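Local coordinates for polysaccharide biosynthesis protein CapD (Bacillus thuringiensis HD-771, PDB 6BWC) that probably acts as an NADP-dependent dehydratase of the short-chain dehydrogenase type on UDP-N-acetylglucosamine in the pathway to CMP-pseudaminic acid, at residues Thr16-Lys21 against Gly174-Val179; Ser152-Lys157 against Glu161-Ser166. The protein carries 2 engineered substitutions. All blocks are in the same frame, centred on the assembly; numbering follows the deposited sequence.

Interaction 1: Thr16-Lys21 against Gly174-Val179; sequences TGTIGK and GSRGSV. With NAP (NADP nicotinamide-adenine-dinucleotide phosphate), chain N.
Thr18 meets Ser175 and Arg176 with both branches, because a chi1 of -67° sets OG1 trans to the carbonyl carbon and CG2 trans to the backbone N. Thr18 OG1 accepts a nearly straight hydrogen bond from Arg176 N, at 2.9 Å. Thr18 CG2 packs against Ser175 CB at 3.5 Å, so threonine supplies an acceptor and a methyl group together. A bend at chi3 (33°) carries the Arg176 guanidinium back over the start of helix 18-29, toward the cofactor's pyrophosphate. There Arg176 NE gives a nearly linear bond to NAP O1A, 2.8 Å, and Arg176 NH2 a second to NAP O2A, 3.1 Å. The Thr18 N also donates to NAP O1A, while Ile19 N donates to NAP O1N of the other phosphate, 2.9 Å. Gly17, having no side chain, brings its backbone close to the ribose-phosphate linkage, as suits the glycine-rich turn of a Rossmann fold. Farther along, Thr16 OG1 shares a hydrogen bond with the adenosine ribose NAP O3B at 2.6 Å. Ser175 suits its place as a two-way hydroxyl: Ser175 OG accepts from the nicotinamide NAP N7N at 2.9 Å and binds the Val172 carbonyl. Tyr43 of the second subunit adds a cation-pi contact to Arg176. Arginine charge, backbone amides and the helix N terminus thus converge on the pyrophosphate, which would probably offset its negative charge.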
ATOM      1  N   THR C  16     -12.582  14.351  20.548  1.00 19.17           N
ATOM      2  CA  THR C  16     -13.487  13.615  21.444  1.00 19.68           C
ATOM      3  C   THR C  16     -12.905  13.411  22.836  1.00 19.34           C
ATOM      4  O   THR C  16     -13.648  13.172  23.782  1.00 20.60           O
ATOM      5  CB  THR C  16     -13.919  12.236  20.878  1.00 19.96           C
ATOM      6  OG1 THR C  16     -12.780  11.474  20.452  1.00 20.20           O
ATOM      7  CG2 THR C  16     -14.892  12.406  19.712  1.00 20.02           C
ATOM      8  N   GLY C  17     -11.587  13.499  22.957  1.00 19.05           N
ATOM      9  CA  GLY C  17     -10.905  13.283  24.234  1.00 19.44           C
ATOM     10  C   GLY C  17     -10.864  14.475  25.176  1.00 19.26           C
ATOM     11  O   GLY C  17     -11.449  15.516  24.893  1.00 19.24           O
ATOM     12  N   THR C  18     -10.147  14.303  26.289  1.00 18.88           N
ATOM     13  CA  THR C  18     -10.124  15.261  27.388  1.00 18.99           C
ATOM     14  C   THR C  18      -9.660  16.657  26.949  1.00 19.23           C
ATOM     15  O   THR C  18     -10.350  17.672  27.185  1.00 18.62           O
ATOM     16  CB  THR C  18      -9.224  14.744  28.527  1.00 19.28           C
ATOM     17  OG1 THR C  18      -9.823  13.584  29.104  1.00 19.63           O
ATOM     18  CG2 THR C  18      -8.990  15.810  29.624  1.00 19.28           C
ATOM     19  N   ILE C  19      -8.501  16.694  26.306  1.00 19.11           N
ATOM     20  CA  ILE C  19      -7.897  17.958  25.912  1.00 19.70           C
ATOM     21  C   ILE C  19      -8.513  18.509  24.621  1.00 19.75           C
ATOM     22  O   ILE C  19      -8.673  19.727  24.473  1.00 19.95           O
ATOM     23  CB  ILE C  19      -6.364  17.822  25.863  1.00 19.98           C
ATOM     24  CG1 ILE C  19      -5.846  17.712  27.305  1.00 19.71           C
ATOM     25  CG2 ILE C  19      -5.720  19.010  25.155  1.00 20.44           C
ATOM     26  CD1 ILE C  19      -4.488  17.093  27.448  1.00 19.95           C
ATOM     27  N   GLY C  20      -8.885  17.617  23.711  1.00 19.98           N
ATOM     28  CA  GLY C  20      -9.551  18.007  22.475  1.00 19.82           C
ATOM     29  C   GLY C  20     -10.926  18.630  22.635  1.00 20.15           C
ATOM     30  O   GLY C  20     -11.244  19.564  21.908  1.00 19.38           O
ATOM     31  N   LYS C  21     -11.738  18.108  23.560  1.00 21.07           N
ATOM     32  CA  LYS C  21     -13.007  18.749  23.909  1.00 23.18           C
ATOM     33  C   LYS C  21     -12.799  20.115  24.555  1.00 23.81           C
ATOM     34  O   LYS C  21     -13.431  21.097  24.141  1.00 24.94           O
ATOM     35  CB  LYS C  21     -13.850  17.916  24.869  1.00 25.49           C
ATOM     36  CG  LYS C  21     -14.670  16.800  24.229  1.00 28.24           C
ATOM     37  CD  LYS C  21     -15.950  16.502  25.029  1.00 30.46           C
ATOM     38  CE  LYS C  21     -15.715  16.016  26.461  1.00 31.52           C
ATOM     39  NZ  LYS C  21     -16.709  16.618  27.402  1.00 31.26           N
ATOM     40  N   GLY C 174      -7.442  14.498  35.987  1.00 23.21           N
ATOM     41  CA  GLY C 174      -8.774  13.986  35.669  1.00 22.52           C
ATOM     42  C   GLY C 174      -8.951  13.522  34.237  1.00 21.61           C
ATOM     43  O   GLY C 174     -10.033  13.007  33.894  1.00 22.09           O
ATOM     44  N   SER C 175      -7.905  13.672  33.413  1.00 20.32           N
ATOM     45  CA  SER C 175      -7.969  13.297  32.008  1.00 19.77           C
ATOM     46  C   SER C 175      -8.199  11.797  31.871  1.00 20.01           C
ATOM     47  O   SER C 175      -7.710  11.015  32.695  1.00 18.87           O
ATOM     48  CB  SER C 175      -6.684  13.687  31.282  1.00 19.15           C
ATOM     49  OG  SER C 175      -5.598  12.868  31.684  1.00 18.19           O
ATOM     50  N   ARG C 176      -8.955  11.422  30.837  1.00 20.07           N
ATOM     51  CA  ARG C 176      -9.368  10.030  30.605  1.00 20.58           C
ATOM     52  C   ARG C 176      -8.317   8.931  30.912  1.00 20.39           C
ATOM     53  O   ARG C 176      -7.262   8.878  30.291  1.00 20.57           O
ATOM     54  CB  ARG C 176      -9.865   9.876  29.164  1.00 20.83           C
ATOM     55  CG  ARG C 176     -11.372  10.029  29.023  1.00 21.53           C
ATOM     56  CD  ARG C 176     -11.783  10.492  27.631  1.00 21.66           C
ATOM     57  NE  ARG C 176     -10.909  10.006  26.546  1.00 22.20           N
ATOM     58  CZ  ARG C 176     -11.116   8.920  25.790  1.00 22.12           C
ATOM     59  NH1 ARG C 176     -12.177   8.128  25.976  1.00 21.91           N
ATOM     60  NH2 ARG C 176     -10.250   8.630  24.821  1.00 21.44           N
ATOM     61  N   GLY C 177      -8.632   8.053  31.861  1.00 20.30           N
ATOM     62  CA  GLY C 177      -7.810   6.887  32.145  1.00 19.86           C
ATOM     63  C   GLY C 177      -6.642   7.179  33.043  1.00 20.02           C
ATOM     64  O   GLY C 177      -5.658   6.463  33.027  1.00 19.97           O
ATOM     65  N   SER C 178      -6.756   8.223  33.851  1.00 21.53           N
ATOM     66  CA  SER C 178      -5.660   8.643  34.709  1.00 23.13           C
ATOM     67  C   SER C 178      -5.935   8.251  36.159  1.00 24.35           C
ATOM     68  O   SER C 178      -7.054   7.822  36.525  1.00 25.22           O
ATOM     69  CB  SER C 178      -5.373  10.154  34.579  1.00 23.86           C
ATOM     70  OG  SER C 178      -6.165  10.948  35.456  1.00 25.24           O
ATOM     71  N   VAL C 179      -4.897   8.408  36.977  1.00 24.12           N
ATOM     72  CA  VAL C 179      -4.895   7.865  38.327  1.00 23.63           C
ATOM     73  C   VAL C 179      -6.050   8.375  39.188  1.00 23.42           C
ATOM     74  O   VAL C 179      -6.613   7.582  39.927  1.00 24.65           O
ATOM     75  CB  VAL C 179      -3.505   8.021  39.028  1.00 23.25           C
ATOM     76  CG1 VAL C 179      -3.168   9.472  39.351  1.00 22.55           C
ATOM     77  CG2 VAL C 179      -3.434   7.142  40.268  1.00 23.14           C
TER
HETATM   78  PA  NAP N 400      -7.556  11.158  25.168  1.00 11.89           P
HETATM   79  O1A NAP N 400      -8.654  11.584  26.101  1.00 11.76           O
HETATM   80  O2A NAP N 400      -7.300   9.694  25.069  1.00 11.61           O
HETATM   81  O5B NAP N 400      -7.811  11.754  23.713  1.00 12.48           O
HETATM   82  C5B NAP N 400      -7.355  11.038  22.563  1.00 13.55           C
HETATM   83  C4B NAP N 400      -8.101  11.535  21.328  1.00 14.05           C
HETATM   84  O4B NAP N 400      -7.567  11.014  20.113  1.00 14.10           O
HETATM   85  C3B NAP N 400      -9.527  11.057  21.361  1.00 14.55           C
HETATM   86  O3B NAP N 400     -10.266  12.084  20.707  1.00 14.51           O
HETATM   87  C2B NAP N 400      -9.477   9.770  20.578  1.00 15.21           C
HETATM   88  O2B NAP N 400     -10.788   9.443  20.168  1.00 16.97           O
HETATM   89  C1B NAP N 400      -8.499  10.141  19.462  1.00 14.74           C
HETATM   90  N9A NAP N 400      -7.707   9.077  18.756  1.00 14.66           N
HETATM   91  C8A NAP N 400      -6.975   8.038  19.254  1.00 14.92           C
HETATM   92  N7A NAP N 400      -6.366   7.308  18.259  1.00 14.59           N
HETATM   93  C5A NAP N 400      -6.704   7.893  17.097  1.00 14.59           C
HETATM   94  C6A NAP N 400      -6.448   7.678  15.650  1.00 14.46           C
HETATM   95  N6A NAP N 400      -5.683   6.670  15.208  1.00 14.61           N
HETATM   96  N1A NAP N 400      -6.995   8.527  14.765  1.00 14.28           N
HETATM   97  C2A NAP N 400      -7.774   9.556  15.141  1.00 14.38           C
HETATM   98  N3A NAP N 400      -8.061   9.814  16.427  1.00 14.44           N
HETATM   99  C4A NAP N 400      -7.571   9.045  17.432  1.00 14.58           C
HETATM  100  O3  NAP N 400      -6.158  11.898  25.488  1.00 11.95           O
HETATM  101  PN  NAP N 400      -5.930  13.353  26.166  1.00 11.96           P
HETATM  102  O1N NAP N 400      -6.956  14.370  25.689  1.00 12.34           O
HETATM  103  O2N NAP N 400      -5.671  13.158  27.629  1.00 11.96           O
HETATM  104  O5D NAP N 400      -4.493  13.733  25.602  1.00 12.19           O
HETATM  105  C5D NAP N 400      -4.401  14.384  24.359  1.00 12.66           C
HETATM  106  C4D NAP N 400      -2.937  14.530  23.954  1.00 13.08           C
HETATM  107  O4D NAP N 400      -2.220  15.052  25.080  1.00 13.12           O
HETATM  108  C3D NAP N 400      -2.183  13.268  23.496  1.00 13.12           C
HETATM  109  O3D NAP N 400      -1.474  13.577  22.293  1.00 13.01           O
HETATM  110  C2D NAP N 400      -1.214  12.953  24.610  1.00 13.32           C
HETATM  111  O2D NAP N 400       0.015  12.396  24.134  1.00 13.21           O
HETATM  112  C1D NAP N 400      -0.993  14.330  25.238  1.00 13.49           C
HETATM  113  N1N NAP N 400      -0.615  14.311  26.657  1.00 13.68           N
HETATM  114  C2N NAP N 400      -1.560  14.010  27.563  1.00 14.03           C
HETATM  115  C3N NAP N 400      -1.322  13.965  28.924  1.00 13.84           C
HETATM  116  C7N NAP N 400      -2.365  13.597  29.922  1.00 14.26           C
HETATM  117  O7N NAP N 400      -2.011  13.409  31.087  1.00 14.63           O
HETATM  118  N7N NAP N 400      -3.646  13.444  29.575  1.00 14.44           N
HETATM  119  C4N NAP N 400       0.034  14.308  29.423  1.00 14.01           C
HETATM  120  C5N NAP N 400       0.989  14.611  28.352  1.00 13.95           C
HETATM  121  C6N NAP N 400       0.629  14.626  27.015  1.00 13.68           C
HETATM  122  P2B NAP N 400     -11.171   7.960  19.667  1.00 20.64           P
HETATM  123  O1X NAP N 400     -12.683   8.088  19.668  1.00 20.66           O
HETATM  124  O2X NAP N 400     -10.638   7.845  18.255  1.00 19.86           O
HETATM  125  O3X NAP N 400     -10.553   6.964  20.678  1.00 20.55           O

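Interaction 2: Ser152-Lys157 against Glu161-Ser166; sequences SAEYSK and ETTFTS
Ala153 sets its methyl on one face of the Phe164 ring, and this is the tight part of the contact. Ala153 CB lies 3.8 Å from the Phe164 ring centroid and only 18° off the normal, a CH-pi contact displaced toward the rim at Phe164 CD2. A small residue suits the helix here, since it allows the backbone to come near the broad ring. Beside it, Glu154 reaches the strand by bending at chi2 (61°), which curls the carboxylate in toward the start of strand 163-169. Glu154 OE1 accepts from Phe164 N at 2.9 Å on its anti side, out of the carboxylate plane, and also lies at the edge of the Phe164 ring. The syn side of Glu154 OE2 takes a salt bridge from Lys157 NZ at 2.7 Å, so one carboxylate joins the helix to the strand and holds the lysine. The Lys157 and Thr163 side chains lie side by side, Lys157 NZ 3.6 Å from Thr163 OG1 without a hydrogen bond, the threonine hydroxyl being bonded to the Lys222 carbonyl. The contact loosens toward solvent at partly exposed Lys157 and at exposed Glu161, whose CB is directed away from the helix. Helix 152-156 and strand 163-166 are roughly antiparallel, at 150° and 7.7 Å between axes. Phe164 also touches Ile113 and Ile117 of helix 98-118, Ile150 of helix 138-156 and Val124 of the adjacent parallel strand, 123-129.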
ATOM      1  N   SER C 152      11.595  19.011  11.968  1.00 13.23           N
ATOM      2  CA  SER C 152      12.003  18.742  10.578  1.00 13.15           C
ATOM      3  C   SER C 152      11.071  19.317   9.490  1.00 13.15           C
ATOM      4  O   SER C 152      11.523  19.930   8.527  1.00 13.10           O
ATOM      5  CB  SER C 152      12.135  17.252  10.345  1.00 13.07           C
ATOM      6  OG  SER C 152      12.804  17.040   9.120  1.00 13.10           O
ATOM      7  N   ALA C 153       9.773  19.094   9.648  1.00 13.35           N
ATOM      8  CA  ALA C 153       8.772  19.732   8.810  1.00 13.60           C
ATOM      9  C   ALA C 153       9.057  21.226   8.632  1.00 14.44           C
ATOM     10  O   ALA C 153       9.101  21.711   7.502  1.00 15.23           O
ATOM     11  CB  ALA C 153       7.394  19.531   9.401  1.00 13.40           C
ATOM     12  N   GLU C 154       9.280  21.922   9.751  1.00 15.09           N
ATOM     13  CA  GLU C 154       9.479  23.372   9.792  1.00 15.40           C
ATOM     14  C   GLU C 154      10.750  23.757   9.075  1.00 16.23           C
ATOM     15  O   GLU C 154      10.718  24.603   8.191  1.00 16.00           O
ATOM     16  CB  GLU C 154       9.530  23.859  11.251  1.00 15.33           C
ATOM     17  CG  GLU C 154       9.629  25.364  11.476  1.00 15.12           C
ATOM     18  CD  GLU C 154       8.449  26.146  10.925  1.00 15.59           C
ATOM     19  OE1 GLU C 154       7.324  25.593  10.849  1.00 16.01           O
ATOM     20  OE2 GLU C 154       8.646  27.327  10.556  1.00 15.60           O
ATOM     21  N   TYR C 155      11.855  23.114   9.447  1.00 17.60           N
ATOM     22  CA  TYR C 155      13.183  23.365   8.844  1.00 18.97           C
ATOM     23  C   TYR C 155      13.202  23.295   7.319  1.00 19.80           C
ATOM     24  O   TYR C 155      13.868  24.101   6.670  1.00 19.85           O
ATOM     25  CB  TYR C 155      14.205  22.364   9.389  1.00 19.33           C
ATOM     26  CG  TYR C 155      15.634  22.630   8.983  1.00 20.54           C
ATOM     27  CD1 TYR C 155      16.391  21.670   8.298  1.00 21.57           C
ATOM     28  CD2 TYR C 155      16.241  23.849   9.269  1.00 21.31           C
ATOM     29  CE1 TYR C 155      17.721  21.920   7.926  1.00 21.96           C
ATOM     30  CE2 TYR C 155      17.565  24.108   8.910  1.00 21.43           C
ATOM     31  CZ  TYR C 155      18.305  23.146   8.245  1.00 21.61           C
ATOM     32  OH  TYR C 155      19.612  23.427   7.911  1.00 21.54           O
ATOM     33  N   SER C 156      12.480  22.323   6.767  1.00 21.14           N
ATOM     34  CA  SER C 156      12.421  22.095   5.314  1.00 23.01           C
ATOM     35  C   SER C 156      11.032  22.278   4.668  1.00 22.91           C
ATOM     36  O   SER C 156      10.840  21.896   3.520  1.00 22.71           O
ATOM     37  CB  SER C 156      12.985  20.718   4.991  1.00 23.44           C
ATOM     38  OG  SER C 156      12.644  19.824   6.024  1.00 25.26           O
ATOM     39  N   LYS C 157      10.082  22.878   5.394  1.00 23.42           N
ATOM     40  CA  LYS C 157       8.961  23.650   4.798  1.00 22.91           C
ATOM     41  C   LYS C 157       9.169  23.944   3.309  1.00 22.08           C
ATOM     42  O   LYS C 157       8.313  23.669   2.482  1.00 22.45           O
ATOM     43  CB  LYS C 157       8.873  25.026   5.468  1.00 22.91           C
ATOM     44  CG  LYS C 157       7.930  25.215   6.629  1.00 23.04           C
ATOM     45  CD  LYS C 157       8.187  26.600   7.219  1.00 22.63           C
ATOM     46  CE  LYS C 157       6.947  27.141   7.869  1.00 22.80           C
ATOM     47  NZ  LYS C 157       7.122  28.432   8.574  1.00 23.79           N
ATOM     48  N   GLU C 161       4.006  28.078   3.570  1.00 22.60           N
ATOM     49  CA  GLU C 161       3.761  29.040   4.627  1.00 22.37           C
ATOM     50  C   GLU C 161       3.330  28.349   5.911  1.00 20.29           C
ATOM     51  O   GLU C 161       3.289  29.006   6.947  1.00 20.22           O
ATOM     52  CB  GLU C 161       2.677  30.054   4.215  1.00 24.85           C
ATOM     53  CG  GLU C 161       2.926  30.815   2.919  1.00 26.63           C
ATOM     54  CD  GLU C 161       4.268  31.572   2.861  1.00 29.97           C
ATOM     55  OE1 GLU C 161       4.653  31.954   1.731  1.00 33.99           O
ATOM     56  OE2 GLU C 161       4.954  31.807   3.896  1.00 29.85           O
ATOM     57  N   THR C 162       2.993  27.052   5.841  1.00 18.58           N
ATOM     58  CA  THR C 162       2.511  26.274   7.000  1.00 17.62           C
ATOM     59  C   THR C 162       3.518  26.219   8.147  1.00 17.04           C
ATOM     60  O   THR C 162       4.637  25.829   7.960  1.00 17.74           O
ATOM     61  CB  THR C 162       2.150  24.815   6.623  1.00 16.89           C
ATOM     62  OG1 THR C 162       1.098  24.819   5.665  1.00 16.37           O
ATOM     63  CG2 THR C 162       1.668  24.028   7.834  1.00 16.91           C
ATOM     64  N   THR C 163       3.073  26.547   9.342  1.00 16.88           N
ATOM     65  CA  THR C 163       3.930  26.645  10.508  1.00 16.77           C
ATOM     66  C   THR C 163       3.762  25.385  11.378  1.00 16.76           C
ATOM     67  O   THR C 163       2.669  24.846  11.440  1.00 18.28           O
ATOM     68  CB  THR C 163       3.579  27.954  11.232  1.00 16.74           C
ATOM     69  OG1 THR C 163       4.704  28.824  11.150  1.00 16.81           O
ATOM     70  CG2 THR C 163       3.164  27.747  12.711  1.00 17.26           C
ATOM     71  N   PHE C 164       4.814  24.914  12.046  1.00 15.95           N
ATOM     72  CA  PHE C 164       4.674  23.775  12.967  1.00 15.88           C
ATOM     73  C   PHE C 164       5.254  24.059  14.346  1.00 16.42           C
ATOM     74  O   PHE C 164       6.328  24.631  14.462  1.00 17.02           O
ATOM     75  CB  PHE C 164       5.354  22.551  12.393  1.00 15.88           C
ATOM     76  CG  PHE C 164       4.821  22.133  11.051  1.00 15.53           C
ATOM     77  CD1 PHE C 164       3.717  21.294  10.965  1.00 15.42           C
ATOM     78  CD2 PHE C 164       5.437  22.573   9.872  1.00 15.06           C
ATOM     79  CE1 PHE C 164       3.229  20.901   9.725  1.00 15.63           C
ATOM     80  CE2 PHE C 164       4.964  22.191   8.636  1.00 14.84           C
ATOM     81  CZ  PHE C 164       3.862  21.350   8.560  1.00 15.58           C
ATOM     82  N   THR C 165       4.544  23.663  15.398  1.00 16.61           N
ATOM     83  CA  THR C 165       4.975  23.936  16.760  1.00 16.98           C
ATOM     84  C   THR C 165       4.567  22.811  17.682  1.00 17.04           C
ATOM     85  O   THR C 165       3.511  22.210  17.502  1.00 17.85           O
ATOM     86  CB  THR C 165       4.308  25.207  17.326  1.00 17.65           C
ATOM     87  OG1 THR C 165       4.091  26.165  16.283  1.00 19.17           O
ATOM     88  CG2 THR C 165       5.162  25.815  18.399  1.00 17.54           C
ATOM     89  N   SER C 166       5.379  22.576  18.705  1.00 16.64           N
ATOM     90  CA  SER C 166       5.050  21.631  19.748  1.00 16.36           C
ATOM     91  C   SER C 166       4.781  22.330  21.085  1.00 16.74           C
ATOM     92  O   SER C 166       5.405  23.318  21.446  1.00 17.50           O
ATOM     93  CB  SER C 166       6.179  20.619  19.888  1.00 16.24           C
ATOM     94  OG  SER C 166       6.120  19.694  18.821  1.00 16.06           O
TER

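Overall arrangement
From the N terminus, strand 9-13 leads into the glycine-rich turn and first helical residues at 16-21, the first half of interaction 1. The chain then builds strands 34-39, 59-63, 81-84 and 123-129 with their helices before helix 138-156 carries it to 152-157. Residues 158-160 turn it back, and interaction 2 closes that short loop at the entrance of strand 163-169, within a beta-alpha-beta unit. The strand runs on toward 174-179, where interaction 1 closes its much longer loop, with interaction 2 nested inside. The two centres lie 27 Å apart, and their nearest atoms about 12 Å: one joins helix to sheet, the other the start of helix 18-29 to the loop before helix 179-190 at the cofactor.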